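Local coordinates for venom allergen-like (VAL) 4 protein (Schistosoma mansoni, PDB 4P27) that binds lipids as a glycosylated, disulfide-bonded member of the CAP (SCP/TAPS) superfamily, although it lacks the prototypical CAP motifs, at residues Asp90-Tyr98 and Asp108-Val116. Numbering follows the deposited sequence.
Sequences DWLEEYKNY and DCKNYKQMV
Tyr112 lays one face of its ring against Tyr95, whose CB stands 3.6 Å from the ring centroid, almost on the normal. This is a CH-pi contact. Val116 CG2 packs on the opposite face, nearer the rim. Leu92 CD1 adds a looser apolar touch at Tyr112 CD1. The polar centre is Glu94. Its CG lies anti to its carbonyl carbon (chi1 -64°), and the extended chain beyond carries the carboxylate to the first turn of helix 110-115. Glu94 OE1 takes a straight bond from Tyr112 N at 3.2 Å, from above the carboxylate plane, and a weak, bent one from Asn111 N. Glu94 OE2 receives Asn111 ND2 at 2.7 Å on its syn side, tilted some way out of the carboxylate plane. The Asn111 amide also lies over a face of the Trp91 indole, its plane turned 23° from the ring. Met115 SD sits at the edge of that indole. Trp91 NE1 bonds to Leu78 O, which ties this end to strand 75-81. At the other end, Asn97 ND2 donates to Asp108 O at 2.9 Å. Asp108 OD1 caps Lys110 N. Cys109, in disulfide with Cys105, brings SG to the Tyr98 ring edge, while Lys113 CG lies over a face of that ring, 4.3 Å from its centroid. The contact thus joins helix 84-93 and the 3-10 segment 94-97 that follows to helix 110-115 within the CAP fold. Glu94 OE2 lies 3.5 Å from Asp108 OD2; if both carboxylates are charged they repel, but the two good N-H bonds, the weak third and the helix start would help offset this and favour charged Glu94.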
loop_
_atom_site.group_PDB
_atom_site.type_symbol
_atom_site.label_atom_id
_atom_site.label_comp_id
_atom_site.label_asym_id
_atom_site.label_seq_id
_atom_site.Cartn_x
_atom_site.Cartn_y
_atom_site.Cartn_z
ATOM N N ASP A 90 -4.391 9.875 1.587
ATOM C CA ASP A 90 -3.115 10.282 2.120
ATOM C C ASP A 90 -1.920 9.405 1.614
ATOM O O ASP A 90 -0.843 9.916 1.220
ATOM C CB ASP A 90 -3.180 10.228 3.626
ATOM C CG ASP A 90 -1.890 10.629 4.265
ATOM O OD1 ASP A 90 -1.440 11.735 3.990
ATOM O OD2 ASP A 90 -1.300 9.866 5.053
ATOM N N TRP A 91 -2.085 8.086 1.654
ATOM C CA TRP A 91 -1.020 7.220 1.144
ATOM C C TRP A 91 -0.775 7.523 -0.342
ATOM O O TRP A 91 0.374 7.683 -0.793
ATOM C CB TRP A 91 -1.433 5.737 1.282
ATOM C CG TRP A 91 -1.455 5.224 2.661
ATOM C CD1 TRP A 91 -1.061 5.853 3.784
ATOM C CD2 TRP A 91 -1.939 3.928 3.048
ATOM N NE1 TRP A 91 -1.282 5.015 4.915
ATOM C CE2 TRP A 91 -1.808 3.820 4.435
ATOM C CE3 TRP A 91 -2.445 2.810 2.312
ATOM C CZ2 TRP A 91 -2.195 2.669 5.126
ATOM C CZ3 TRP A 91 -2.825 1.717 3.013
ATOM C CH2 TRP A 91 -2.725 1.646 4.391
ATOM N N LEU A 92 -1.843 7.548 -1.135
ATOM C CA LEU A 92 -1.700 7.790 -2.583
ATOM C C LEU A 92 -0.932 9.097 -2.938
ATOM O O LEU A 92 -0.034 9.115 -3.786
ATOM C CB LEU A 92 -3.125 7.769 -3.246
ATOM C CG LEU A 92 -3.168 8.337 -4.692
ATOM C CD1 LEU A 92 -2.367 7.462 -5.645
ATOM C CD2 LEU A 92 -4.623 8.439 -5.192
ATOM N N GLU A 93 -1.282 10.192 -2.278
ATOM C CA GLU A 93 -0.854 11.508 -2.747
ATOM C C GLU A 93 0.576 11.751 -2.367
ATOM O O GLU A 93 1.130 12.767 -2.745
ATOM C CB GLU A 93 -1.676 12.610 -2.115
ATOM C CG GLU A 93 -3.122 12.252 -2.135
ATOM C CD GLU A 93 -3.917 13.237 -2.880
ATOM O OE1 GLU A 93 -3.859 13.207 -4.106
ATOM O OE2 GLU A 93 -4.572 14.032 -2.212
ATOM N N GLU A 94 1.178 10.820 -1.650
ATOM C CA GLU A 94 2.599 10.827 -1.564
ATOM C C GLU A 94 3.262 10.738 -2.905
ATOM O O GLU A 94 4.471 10.951 -2.967
ATOM C CB GLU A 94 3.096 9.651 -0.736
ATOM C CG GLU A 94 2.663 9.712 0.698
ATOM C CD GLU A 94 3.282 8.578 1.474
ATOM O OE1 GLU A 94 3.999 7.702 0.896
ATOM O OE2 GLU A 94 3.038 8.546 2.664
ATOM N N TYR A 95 2.521 10.420 -3.979
ATOM C CA TYR A 95 3.120 10.494 -5.300
ATOM C C TYR A 95 3.655 11.912 -5.648
ATOM O O TYR A 95 4.532 12.034 -6.497
ATOM C CB TYR A 95 2.128 10.019 -6.398
ATOM C CG TYR A 95 1.035 11.004 -6.773
ATOM C CD1 TYR A 95 1.319 12.154 -7.531
ATOM C CD2 TYR A 95 -0.294 10.757 -6.416
ATOM C CE1 TYR A 95 0.301 13.023 -7.914
ATOM C CE2 TYR A 95 -1.305 11.631 -6.749
ATOM C CZ TYR A 95 -1.008 12.751 -7.516
ATOM O OH TYR A 95 -2.047 13.590 -7.870
ATOM N N LYS A 96 3.134 12.957 -4.984
ATOM C CA LYS A 96 3.659 14.318 -5.164
ATOM C C LYS A 96 5.099 14.460 -4.702
ATOM O O LYS A 96 5.733 15.407 -5.076
ATOM C CB LYS A 96 2.803 15.313 -4.437
ATOM C CG LYS A 96 1.448 15.386 -5.092
ATOM C CD LYS A 96 0.373 15.954 -4.193
ATOM C CE LYS A 96 -0.700 16.398 -5.160
ATOM N NZ LYS A 96 -2.037 16.458 -4.545
ATOM N N ASN A 97 5.603 13.526 -3.894
ATOM C CA ASN A 97 6.897 13.663 -3.308
ATOM C C ASN A 97 7.867 12.811 -4.034
ATOM O O ASN A 97 9.042 12.805 -3.677
ATOM C CB ASN A 97 6.887 13.214 -1.850
ATOM C CG ASN A 97 5.848 13.945 -1.002
ATOM O OD1 ASN A 97 5.562 15.112 -1.219
ATOM N ND2 ASN A 97 5.287 13.252 -0.030
ATOM N N TYR A 98 7.404 12.020 -5.002
ATOM C CA TYR A 98 8.287 10.944 -5.529
ATOM C C TYR A 98 8.831 11.299 -6.900
ATOM O O TYR A 98 8.097 11.719 -7.711
ATOM C CB TYR A 98 7.560 9.595 -5.574
ATOM C CG TYR A 98 8.442 8.503 -6.067
ATOM C CD1 TYR A 98 9.645 8.154 -5.369
ATOM C CD2 TYR A 98 8.147 7.822 -7.224
ATOM C CE1 TYR A 98 10.451 7.156 -5.795
ATOM C CE2 TYR A 98 8.974 6.786 -7.673
ATOM C CZ TYR A 98 10.119 6.475 -6.948
ATOM O OH TYR A 98 10.954 5.506 -7.408
ATOM N N ASP A 108 7.874 11.878 2.463
ATOM C CA ASP A 108 7.539 10.459 2.584
ATOM C C ASP A 108 6.825 9.987 1.337
ATOM O O ASP A 108 5.834 10.571 0.946
ATOM C CB ASP A 108 6.661 10.197 3.811
ATOM C CG ASP A 108 6.575 8.666 4.175
ATOM O OD1 ASP A 108 7.412 7.818 3.759
ATOM O OD2 ASP A 108 5.651 8.304 4.907
ATOM N N CYS A 109 7.390 8.934 0.749
ATOM C CA CYS A 109 6.968 8.198 -0.428
ATOM C C CYS A 109 6.700 6.729 -0.142
ATOM O O CYS A 109 6.293 6.049 -1.054
ATOM C CB CYS A 109 8.110 8.255 -1.498
ATOM S SG CYS A 109 8.308 9.994 -1.941
ATOM N N LYS A 110 6.959 6.231 1.068
ATOM C CA LYS A 110 6.935 4.767 1.279
ATOM C C LYS A 110 5.540 4.181 1.039
ATOM O O LYS A 110 5.443 3.095 0.550
ATOM C CB LYS A 110 7.212 4.314 2.699
ATOM C CG LYS A 110 8.452 4.701 3.446
ATOM C CD LYS A 110 8.117 4.354 4.931
ATOM C CE LYS A 110 9.257 4.668 5.899
ATOM N NZ LYS A 110 10.430 5.177 5.119
ATOM N N ASN A 111 4.480 4.858 1.469
ATOM C CA ASN A 111 3.143 4.265 1.313
ATOM C C ASN A 111 2.773 4.203 -0.171
ATOM O O ASN A 111 2.326 3.204 -0.639
ATOM C CB ASN A 111 2.131 5.144 2.091
ATOM C CG ASN A 111 2.437 5.144 3.579
ATOM O OD1 ASN A 111 2.610 4.088 4.154
ATOM N ND2 ASN A 111 2.623 6.326 4.176
ATOM N N TYR A 112 2.918 5.319 -0.906
ATOM C CA TYR A 112 2.694 5.322 -2.359
ATOM C C TYR A 112 3.505 4.254 -3.114
ATOM O O TYR A 112 2.961 3.441 -3.914
ATOM C CB TYR A 112 2.975 6.748 -2.927
ATOM C CG TYR A 112 3.004 6.694 -4.442
ATOM C CD1 TYR A 112 1.844 6.489 -5.162
ATOM C CD2 TYR A 112 4.232 6.723 -5.137
ATOM C CE1 TYR A 112 1.883 6.384 -6.564
ATOM C CE2 TYR A 112 4.278 6.643 -6.531
ATOM C CZ TYR A 112 3.093 6.439 -7.218
ATOM O OH TYR A 112 3.074 6.313 -8.564
ATOM N N LYS A 113 4.833 4.177 -2.856
ATOM C CA LYS A 113 5.648 3.205 -3.543
ATOM C C LYS A 113 5.220 1.748 -3.313
ATOM O O LYS A 113 5.231 0.951 -4.240
ATOM C CB LYS A 113 7.179 3.337 -3.210
ATOM C CG LYS A 113 7.842 4.632 -3.698
ATOM C CD LYS A 113 9.329 4.669 -3.257
ATOM C CE LYS A 113 10.177 3.735 -4.120
ATOM N NZ LYS A 113 11.651 3.917 -3.762
ATOM N N GLN A 114 4.855 1.422 -2.083
ATOM C CA GLN A 114 4.367 0.111 -1.775
ATOM C C GLN A 114 3.037 -0.159 -2.521
ATOM O O GLN A 114 2.817 -1.291 -2.965
ATOM C CB GLN A 114 4.132 -0.030 -0.260
ATOM C CG GLN A 114 3.561 -1.395 0.095
ATOM C CD GLN A 114 4.577 -2.552 -0.235
ATOM O OE1 GLN A 114 5.447 -2.846 0.579
ATOM N NE2 GLN A 114 4.405 -3.235 -1.365
ATOM N N MET A 115 2.157 0.861 -2.623
ATOM C CA MET A 115 0.859 0.628 -3.329
ATOM C C MET A 115 1.064 0.335 -4.800
ATOM O O MET A 115 0.315 -0.411 -5.350
ATOM C CB MET A 115 -0.081 1.850 -3.225
ATOM C CG MET A 115 -0.649 2.034 -1.773
ATOM S SD MET A 115 -1.735 3.508 -1.737
ATOM C CE MET A 115 -3.098 2.881 -2.583
ATOM N N VAL A 116 2.092 0.895 -5.443
ATOM C CA VAL A 116 2.300 0.641 -6.874
ATOM C C VAL A 116 3.465 -0.331 -7.153
ATOM O O VAL A 116 3.937 -0.421 -8.264
ATOM C CB VAL A 116 2.493 1.937 -7.703
ATOM C CG1 VAL A 116 1.197 2.790 -7.728
ATOM C CG2 VAL A 116 3.726 2.763 -7.261
#